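Local atomic coordinates of 6-phosphogluconolactonase (Trypanosoma cruzi, PDB entry 6VYE), a protein that probably hydrolyses the ester ring of 6-phosphogluconolactone to give 6-phosphogluconate, the lactonase step of the oxidative pentose phosphate pathway. Residues T42-S47 with K72-L77; A76-F81 with L144-Q149; L86-A91 with G118-V123. One frame throughout, in Å; residues are numbered along the deposited sequence.

Interaction 1. Residues T42-S47 with K72-L77; sequences TNWPLS and KEERAL
Glu74 meets the indole of Trp44 with both its backbone and its side chain. Glu74 O lies in the ring plane at the edge, 3.5 Å from Trp44 CE3, where the aromatic C-H bonds carry a slight positive charge. The carboxylate runs alongside the indole, the two planes 32° apart, and brings Glu74 OE1 to 3.6 Å from Trp44 CZ3. OE1 is salt-bridged to Arg41. Arg75, with positive phi, turns the chain out of the helix; Arg75 O comes within 3.4 Å of Pro45 CB, while its guanidinium reaches off to a salt bridge with Asp110. Ala76 follows and serves three residues. Its methyl makes a CH-pi contact over one face of the indole: Ala76 CB lies 4.2 Å from the centroid of the six-membered ring of Trp44, and a small side chain is consistent with so close a backbone approach. Ala76 O accepts a hydrogen bond from Leu46 N at 2.9 Å (158° at the hydrogen). Pro45, which has no N-H to offer, adds a CA-H...O contact to the same oxygen; the peptide bond between Trp44 and Pro45 is cis, a form most often found before proline. At Leu77 the strand begins: Leu77 CA approaches Leu46 O at 3.3 Å in a parallel bridge, and Leu77 CD2 touches Leu46 CB at 4.0 Å on the same face of the sheet. Strands 46-50 and 77-85 thus start side by side, joined through helices 54-66 and 68-73 in a beta-alpha-beta crossover of the Rossmann-like core. Leu77 and Ala76 pack on helix 24-38 through Ile36, and Leu70 of helix 68-73 lies against both Trp44 and Ala76.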
loop_
_atom_site.group_PDB
_atom_site.type_symbol
_atom_site.label_atom_id
_atom_site.label_comp_id
_atom_site.label_asym_id
_atom_site.label_seq_id
_atom_site.Cartn_x
_atom_site.Cartn_y
_atom_site.Cartn_z
ATOM N N THR A 42 -17.561 8.662 -14.440
ATOM C CA THR A 42 -17.758 9.974 -13.769
ATOM C C THR A 42 -17.061 10.000 -12.405
ATOM O O THR A 42 -16.882 11.070 -11.894
ATOM C CB THR A 42 -19.243 10.340 -13.707
ATOM O OG1 THR A 42 -19.921 9.325 -12.988
ATOM C CG2 THR A 42 -19.852 10.553 -15.080
ATOM N N ASN A 43 -16.690 8.854 -11.837
ATOM C CA ASN A 43 -15.986 8.742 -10.531
ATOM C C ASN A 43 -14.483 8.654 -10.765
ATOM O O ASN A 43 -13.713 8.829 -9.771
ATOM C CB ASN A 43 -16.410 7.522 -9.711
ATOM C CG ASN A 43 -17.882 7.548 -9.378
ATOM O OD1 ASN A 43 -18.421 8.591 -9.069
ATOM N ND2 ASN A 43 -18.554 6.427 -9.540
ATOM N N TRP A 44 -14.077 8.406 -12.016
ATOM C CA TRP A 44 -12.642 8.413 -12.388
ATOM C C TRP A 44 -12.129 9.847 -12.259
ATOM O O TRP A 44 -12.875 10.807 -12.468
ATOM C CB TRP A 44 -12.409 7.841 -13.785
ATOM C CG TRP A 44 -12.887 6.443 -14.007
ATOM C CD1 TRP A 44 -13.587 5.628 -13.154
ATOM C CD2 TRP A 44 -12.703 5.695 -15.225
ATOM N NE1 TRP A 44 -13.856 4.439 -13.777
ATOM C CE2 TRP A 44 -13.329 4.442 -15.041
ATOM C CE3 TRP A 44 -12.106 5.980 -16.459
ATOM C CZ2 TRP A 44 -13.352 3.469 -16.036
ATOM C CZ3 TRP A 44 -12.116 5.015 -17.440
ATOM C CH2 TRP A 44 -12.750 3.785 -17.237
ATOM N N PRO A 45 -10.842 10.056 -11.916
ATOM C CA PRO A 45 -9.910 8.968 -11.648
ATOM C C PRO A 45 -10.108 8.406 -10.241
ATOM O O PRO A 45 -10.328 9.173 -9.310
ATOM C CB PRO A 45 -8.520 9.621 -11.740
ATOM C CG PRO A 45 -8.783 11.074 -11.388
ATOM C CD PRO A 45 -10.199 11.380 -11.856
ATOM N N LEU A 46 -10.004 7.085 -10.126
ATOM C CA LEU A 46 -10.034 6.390 -8.826
ATOM C C LEU A 46 -8.661 6.546 -8.166
ATOM O O LEU A 46 -7.602 6.370 -8.842
ATOM C CB LEU A 46 -10.394 4.919 -9.045
ATOM C CG LEU A 46 -11.717 4.620 -9.760
ATOM C CD1 LEU A 46 -11.905 3.128 -9.828
ATOM C CD2 LEU A 46 -12.908 5.221 -9.024
ATOM N N SER A 47 -8.673 6.773 -6.857
ATOM C CA SER A 47 -7.441 6.936 -6.042
ATOM C C SER A 47 -6.811 5.556 -5.791
ATOM O O SER A 47 -7.478 4.662 -5.267
ATOM C CB SER A 47 -7.741 7.707 -4.788
ATOM O OG SER A 47 -8.836 7.151 -4.110
ATOM N N LYS A 72 -3.607 6.534 -19.286
ATOM C CA LYS A 72 -3.100 7.807 -19.857
ATOM C C LYS A 72 -4.244 8.563 -20.545
ATOM O O LYS A 72 -4.536 9.676 -20.105
ATOM C CB LYS A 72 -1.914 7.532 -20.784
ATOM C CG LYS A 72 -1.472 8.674 -21.693
ATOM C CD LYS A 72 -0.307 8.217 -22.553
ATOM C CE LYS A 72 0.747 9.272 -22.764
ATOM N NZ LYS A 72 0.301 10.320 -23.699
ATOM N N GLU A 73 -4.854 7.998 -21.588
ATOM C CA GLU A 73 -5.932 8.654 -22.381
ATOM C C GLU A 73 -7.223 8.745 -21.564
ATOM O O GLU A 73 -7.901 9.773 -21.693
ATOM C CB GLU A 73 -6.270 7.905 -23.672
ATOM C CG GLU A 73 -5.404 8.329 -24.850
ATOM C CD GLU A 73 -3.939 7.995 -24.659
ATOM O OE1 GLU A 73 -3.648 6.892 -24.149
ATOM O OE2 GLU A 73 -3.099 8.870 -24.931
ATOM N N GLU A 74 -7.595 7.688 -20.829
ATOM C CA GLU A 74 -8.926 7.604 -20.173
ATOM C C GLU A 74 -8.809 8.072 -18.709
ATOM O O GLU A 74 -9.872 8.195 -18.059
ATOM C CB GLU A 74 -9.565 6.221 -20.307
ATOM C CG GLU A 74 -9.966 5.836 -21.720
ATOM C CD GLU A 74 -10.878 4.610 -21.751
ATOM O OE1 GLU A 74 -11.923 4.611 -21.029
ATOM O OE2 GLU A 74 -10.529 3.615 -22.443
ATOM N N ARG A 75 -7.593 8.375 -18.232
ATOM C CA ARG A 75 -7.358 8.987 -16.898
ATOM C C ARG A 75 -8.083 8.172 -15.812
ATOM O O ARG A 75 -8.817 8.785 -15.000
ATOM C CB ARG A 75 -7.850 10.442 -16.939
ATOM C CG ARG A 75 -7.163 11.292 -18.003
ATOM C CD ARG A 75 -7.729 12.682 -18.207
ATOM N NE ARG A 75 -8.002 13.338 -16.931
ATOM C CZ ARG A 75 -7.110 13.971 -16.185
ATOM N NH1 ARG A 75 -5.862 14.093 -16.579
ATOM N NH2 ARG A 75 -7.475 14.533 -15.049
ATOM N N ALA A 76 -7.945 6.847 -15.798
ATOM C CA ALA A 76 -8.696 5.960 -14.886
ATOM C C ALA A 76 -8.197 6.027 -13.434
ATOM O O ALA A 76 -9.040 5.777 -12.535
ATOM C CB ALA A 76 -8.659 4.559 -15.400
ATOM N N LEU A 77 -6.946 6.420 -13.188
ATOM C CA LEU A 77 -6.296 6.306 -11.853
ATOM C C LEU A 77 -5.528 7.585 -11.512
ATOM O O LEU A 77 -4.836 8.168 -12.382
ATOM C CB LEU A 77 -5.340 5.097 -11.799
ATOM C CG LEU A 77 -5.995 3.712 -11.704
ATOM C CD1 LEU A 77 -4.959 2.596 -11.669
ATOM C CD2 LEU A 77 -6.928 3.572 -10.521
#

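Interaction 2. Residues A76-F81 with L144-Q149; sequences ALRFFF and LLLGTQ
Arg78 sends its CG to the side opposite the backbone N (chi1 -163°) and then bends at chi3 (-68°), which turns one face of its guanidinium to Leu145, whose CD2 lies 4.2 Å from Arg78 NH1. Two residues on, Phe80 holds its ring beside its own backbone N (chi1 -64°), with CZ leading toward the last turn of helix 128-146. Leu145 and Leu146 share this end of the ring between them: Leu145 CD1 is 3.8 Å from Phe80 CZ and reaches on to CE2, whereas Leu146, whose side chain runs opposite to that of Phe80, brings its CD2 to 3.7 Å from Phe80 CZ and also near CE1. Branched leucines suit this work, since each can place one methyl against the ring and use the rest for other neighbours; Leu146 also packs on Ser47 of strand 46-50. Alternation along strand 77-85 puts Arg78 and Phe80 on the face of the sheet covered by this helix, while Phe79 and Phe81 pack on helix 95-104, giving the alpha/beta/alpha layering of a Rossmann-like domain. The Phe80 ring also makes an edge-to-face contact with Phe161. Carbon meets carbon at the ring, so the join depends on fit rather than on directed bonds, and Arg78 can contribute to it because the flat face of a guanidinium tolerates a methyl group while its N-H bonds point outward around the rim.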
loop_
_atom_site.group_PDB
_atom_site.type_symbol
_atom_site.label_atom_id
_atom_site.label_comp_id
_atom_site.label_asym_id
_atom_site.label_seq_id
_atom_site.Cartn_x
_atom_site.Cartn_y
_atom_site.Cartn_z
ATOM N N ALA A 76 -7.945 6.847 -15.798
ATOM C CA ALA A 76 -8.696 5.960 -14.886
ATOM C C ALA A 76 -8.197 6.027 -13.434
ATOM O O ALA A 76 -9.040 5.777 -12.535
ATOM C CB ALA A 76 -8.659 4.559 -15.400
ATOM N N LEU A 77 -6.946 6.420 -13.188
ATOM C CA LEU A 77 -6.296 6.306 -11.853
ATOM C C LEU A 77 -5.528 7.585 -11.512
ATOM O O LEU A 77 -4.836 8.168 -12.382
ATOM C CB LEU A 77 -5.340 5.097 -11.799
ATOM C CG LEU A 77 -5.995 3.712 -11.704
ATOM C CD1 LEU A 77 -4.959 2.596 -11.669
ATOM C CD2 LEU A 77 -6.928 3.572 -10.521
ATOM N N ARG A 78 -5.582 7.927 -10.231
ATOM C CA ARG A 78 -4.738 8.956 -9.596
ATOM C C ARG A 78 -3.845 8.207 -8.607
ATOM O O ARG A 78 -4.352 7.518 -7.697
ATOM C CB ARG A 78 -5.614 10.046 -8.977
ATOM C CG ARG A 78 -4.851 11.314 -8.664
ATOM C CD ARG A 78 -5.703 12.239 -7.783
ATOM N NE ARG A 78 -6.868 12.763 -8.508
ATOM C CZ ARG A 78 -6.835 13.746 -9.412
ATOM N NH1 ARG A 78 -5.702 14.334 -9.764
ATOM N NH2 ARG A 78 -7.939 14.122 -10.009
ATOM N N PHE A 79 -2.552 8.261 -8.894
ATOM C CA PHE A 79 -1.508 7.446 -8.254
ATOM C C PHE A 79 -0.948 8.217 -7.057
ATOM O O PHE A 79 -0.316 9.279 -7.245
ATOM C CB PHE A 79 -0.432 7.086 -9.284
ATOM C CG PHE A 79 -0.906 6.192 -10.409
ATOM C CD1 PHE A 79 -0.923 4.819 -10.243
ATOM C CD2 PHE A 79 -1.278 6.727 -11.638
ATOM C CE1 PHE A 79 -1.362 3.986 -11.260
ATOM C CE2 PHE A 79 -1.715 5.897 -12.664
ATOM C CZ PHE A 79 -1.691 4.526 -12.487
ATOM N N PHE A 80 -1.134 7.643 -5.882
ATOM C CA PHE A 80 -0.551 8.068 -4.584
ATOM C C PHE A 80 0.389 6.962 -4.109
ATOM O O PHE A 80 0.433 5.922 -4.727
ATOM C CB PHE A 80 -1.667 8.272 -3.566
ATOM C CG PHE A 80 -2.634 9.385 -3.885
ATOM C CD1 PHE A 80 -3.679 9.197 -4.781
ATOM C CD2 PHE A 80 -2.530 10.618 -3.257
ATOM C CE1 PHE A 80 -4.580 10.218 -5.070
ATOM C CE2 PHE A 80 -3.411 11.649 -3.569
ATOM C CZ PHE A 80 -4.428 11.450 -4.487
ATOM N N PHE A 81 1.103 7.190 -3.023
ATOM C CA PHE A 81 2.043 6.204 -2.443
ATOM C C PHE A 81 1.578 5.857 -1.041
ATOM O O PHE A 81 1.250 6.785 -0.285
ATOM C CB PHE A 81 3.468 6.744 -2.507
ATOM C CG PHE A 81 3.949 6.841 -3.925
ATOM C CD1 PHE A 81 4.630 5.785 -4.509
ATOM C CD2 PHE A 81 3.594 7.933 -4.701
ATOM C CE1 PHE A 81 5.032 5.864 -5.832
ATOM C CE2 PHE A 81 3.954 7.984 -6.042
ATOM C CZ PHE A 81 4.694 6.955 -6.593
ATOM N N LEU A 144 -6.800 17.559 -0.108
ATOM C CA LEU A 144 -7.169 18.502 -1.189
ATOM C C LEU A 144 -7.670 17.715 -2.407
ATOM O O LEU A 144 -8.680 18.129 -3.013
ATOM C CB LEU A 144 -5.963 19.352 -1.576
ATOM C CG LEU A 144 -6.254 20.318 -2.722
ATOM C CD1 LEU A 144 -7.203 21.424 -2.261
ATOM C CD2 LEU A 144 -4.971 20.923 -3.262
ATOM N N LEU A 145 -6.982 16.643 -2.791
ATOM C CA LEU A 145 -7.263 15.955 -4.075
ATOM C C LEU A 145 -8.481 15.053 -3.914
ATOM O O LEU A 145 -9.198 14.853 -4.932
ATOM C CB LEU A 145 -6.044 15.135 -4.522
ATOM C CG LEU A 145 -4.865 15.968 -5.026
ATOM C CD1 LEU A 145 -3.606 15.139 -5.156
ATOM C CD2 LEU A 145 -5.212 16.653 -6.350
ATOM N N LEU A 146 -8.637 14.412 -2.754
ATOM C CA LEU A 146 -9.681 13.372 -2.547
ATOM C C LEU A 146 -10.816 13.900 -1.675
ATOM O O LEU A 146 -11.890 13.284 -1.712
ATOM C CB LEU A 146 -9.075 12.136 -1.877
ATOM C CG LEU A 146 -7.912 11.462 -2.609
ATOM C CD1 LEU A 146 -7.713 10.091 -2.043
ATOM C CD2 LEU A 146 -8.148 11.383 -4.110
ATOM N N GLY A 147 -10.559 14.940 -0.876
ATOM C CA GLY A 147 -11.447 15.289 0.241
ATOM C C GLY A 147 -11.384 14.223 1.318
ATOM O O GLY A 147 -10.643 13.217 1.164
ATOM N N THR A 148 -12.129 14.440 2.395
ATOM C CA THR A 148 -12.073 13.616 3.621
ATOM C C THR A 148 -13.504 13.401 4.098
ATOM O O THR A 148 -14.399 14.109 3.581
ATOM C CB THR A 148 -11.175 14.276 4.683
ATOM O OG1 THR A 148 -11.745 15.534 5.011
ATOM C CG2 THR A 148 -9.752 14.523 4.240
ATOM N N GLN A 149 -13.706 12.448 5.013
ATOM C CA GLN A 149 -15.018 12.234 5.671
ATOM C C GLN A 149 -14.817 11.709 7.092
ATOM O O GLN A 149 -13.738 11.125 7.369
ATOM C CB GLN A 149 -15.909 11.323 4.836
ATOM C CG GLN A 149 -15.267 10.011 4.435
ATOM C CD GLN A 149 -16.177 9.273 3.480
ATOM O OE1 GLN A 149 -16.736 8.222 3.797
ATOM N NE2 GLN A 149 -16.355 9.842 2.297
#

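Interaction 3. Residues L86-A91 with G118-V123; sequences LVPADA and GCVGKV
Val120 is the residue most covered here, wedged against Leu86 and Pro88 where the loop that follows strand 77-85 of the Rossmann-like core passes the short, weakly bonded helical turn 119-122. Its beta-branch suits the place because the two methyls can serve different neighbours. With CG1 trans to the backbone N (chi1 -175°), that methyl lies 3.8 Å from Pro88 CD, the valine and proline side chains meeting at about a right angle. The other methyl faces the backbone: Val120 CG2 is in van der Waals contact with Leu86 O at 3.3 Å, and packs more loosely on Leu86 CB at 4.2 Å. Pro88, stiff and lacking an N-H, offers its ring carbons to the valine and also opens a type I turn. Leu86, the second most covered residue, is buried and also packs on Ala131 and Ser134 of helix 128-146, so that the loop, the helical turn and the long helix meet around it. Cys119, the third most covered, touches Asp130 of that helix as well and meets Leu86 through its compact, polarisable sulfur, Cys119 SG lying 3.9 Å from Leu86 CD2.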
loop_
_atom_site.group_PDB
_atom_site.type_symbol
_atom_site.label_atom_id
_atom_site.label_comp_id
_atom_site.label_asym_id
_atom_site.label_seq_id
_atom_site.Cartn_x
_atom_site.Cartn_y
_atom_site.Cartn_z
ATOM N N LEU A 86 12.409 8.551 2.685
ATOM C CA LEU A 86 12.929 9.941 2.646
ATOM C C LEU A 86 14.373 9.869 2.162
ATOM O O LEU A 86 15.317 9.968 2.969
ATOM C CB LEU A 86 12.738 10.597 4.011
ATOM C CG LEU A 86 11.276 10.964 4.255
ATOM C CD1 LEU A 86 10.939 11.127 5.734
ATOM C CD2 LEU A 86 10.931 12.220 3.471
ATOM N N VAL A 87 14.485 9.590 0.868
ATOM C CA VAL A 87 15.721 9.606 0.044
ATOM C C VAL A 87 15.390 10.441 -1.191
ATOM O O VAL A 87 14.224 10.774 -1.440
ATOM C CB VAL A 87 16.170 8.177 -0.302
ATOM C CG1 VAL A 87 16.534 7.377 0.942
ATOM C CG2 VAL A 87 15.136 7.428 -1.117
ATOM N N PRO A 88 16.391 10.890 -1.974
ATOM C CA PRO A 88 16.097 11.695 -3.156
ATOM C C PRO A 88 15.110 10.962 -4.081
ATOM O O PRO A 88 15.124 9.774 -4.137
ATOM C CB PRO A 88 17.494 11.910 -3.764
ATOM C CG PRO A 88 18.389 11.868 -2.550
ATOM C CD PRO A 88 17.832 10.724 -1.732
ATOM N N ALA A 89 14.261 11.723 -4.758
ATOM C CA ALA A 89 13.214 11.257 -5.693
ATOM C C ALA A 89 13.815 10.434 -6.841
ATOM O O ALA A 89 13.055 9.654 -7.437
ATOM C CB ALA A 89 12.442 12.445 -6.207
ATOM N N ASP A 90 15.117 10.557 -7.117
ATOM C CA ASP A 90 15.800 9.770 -8.179
ATOM C C ASP A 90 16.691 8.649 -7.605
ATOM O O ASP A 90 17.379 8.029 -8.396
ATOM C CB ASP A 90 16.602 10.697 -9.097
ATOM C CG ASP A 90 17.521 11.669 -8.368
ATOM O OD1 ASP A 90 17.654 11.554 -7.143
ATOM O OD2 ASP A 90 18.074 12.556 -9.030
ATOM N N ALA A 91 16.682 8.368 -6.296
ATOM C CA ALA A 91 17.542 7.337 -5.656
ATOM C C ALA A 91 16.993 5.945 -5.956
ATOM O O ALA A 91 15.795 5.822 -6.230
ATOM C CB ALA A 91 17.621 7.543 -4.159
ATOM N N GLY A 118 11.898 16.799 -0.547
ATOM C CA GLY A 118 12.869 17.900 -0.659
ATOM C C GLY A 118 13.657 18.076 0.622
ATOM O O GLY A 118 14.829 18.462 0.535
ATOM N N CYS A 119 13.044 17.794 1.775
ATOM C CA CYS A 119 13.699 17.851 3.110
ATOM C C CYS A 119 15.059 17.125 3.059
ATOM O O CYS A 119 16.003 17.603 3.727
ATOM C CB CYS A 119 12.788 17.309 4.207
ATOM S SG CYS A 119 12.773 15.502 4.357
ATOM N N VAL A 120 15.179 16.034 2.289
ATOM C CA VAL A 120 16.489 15.366 2.006
ATOM C C VAL A 120 17.351 16.365 1.225
ATOM O O VAL A 120 16.859 16.887 0.209
ATOM C CB VAL A 120 16.340 14.051 1.214
ATOM C CG1 VAL A 120 17.677 13.345 1.059
ATOM C CG2 VAL A 120 15.328 13.104 1.839
ATOM N N GLY A 121 18.571 16.650 1.686
ATOM C CA GLY A 121 19.491 17.584 1.002
ATOM C C GLY A 121 19.271 19.038 1.404
ATOM O O GLY A 121 20.184 19.854 1.150
ATOM N N LYS A 122 18.104 19.370 1.977
ATOM C CA LYS A 122 17.881 20.617 2.767
ATOM C C LYS A 122 18.402 20.395 4.200
ATOM O O LYS A 122 18.566 21.396 4.925
ATOM C CB LYS A 122 16.400 21.017 2.792
ATOM C CG LYS A 122 15.764 21.349 1.451
ATOM C CD LYS A 122 15.926 22.784 1.025
ATOM C CE LYS A 122 14.958 23.162 -0.073
ATOM N NZ LYS A 122 13.584 23.358 0.451
ATOM N N VAL A 123 18.647 19.136 4.586
ATOM C CA VAL A 123 19.219 18.717 5.902
ATOM C C VAL A 123 20.365 17.736 5.623
ATOM O O VAL A 123 20.392 17.150 4.520
ATOM C CB VAL A 123 18.149 18.105 6.833
ATOM C CG1 VAL A 123 17.891 16.631 6.558
ATOM C CG2 VAL A 123 18.508 18.300 8.295
#

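Overall arrangement
From the N terminus, interaction 1 comes first: it closes the loop that leaves strand 46-50, runs through helices 54-66 and 68-73 and returns as strand 77-85. Interaction 2 opens where this one ends, sharing Ala76 and Leu77, and closes a longer excursion at the end of helix 128-146. Their centres are 11 Å apart, and they touch directly, Leu46 O lying 2.9 Å from Arg78 N between neighbouring strands. Interaction 3 is nested within the loop closed by interaction 2, its centre 23 Å away, and joins the two stretches that flank helix 95-104. Together they tie neighbouring strands to each other, the sheet to a covering helix, and the loop after strand 77-85 to a helical turn.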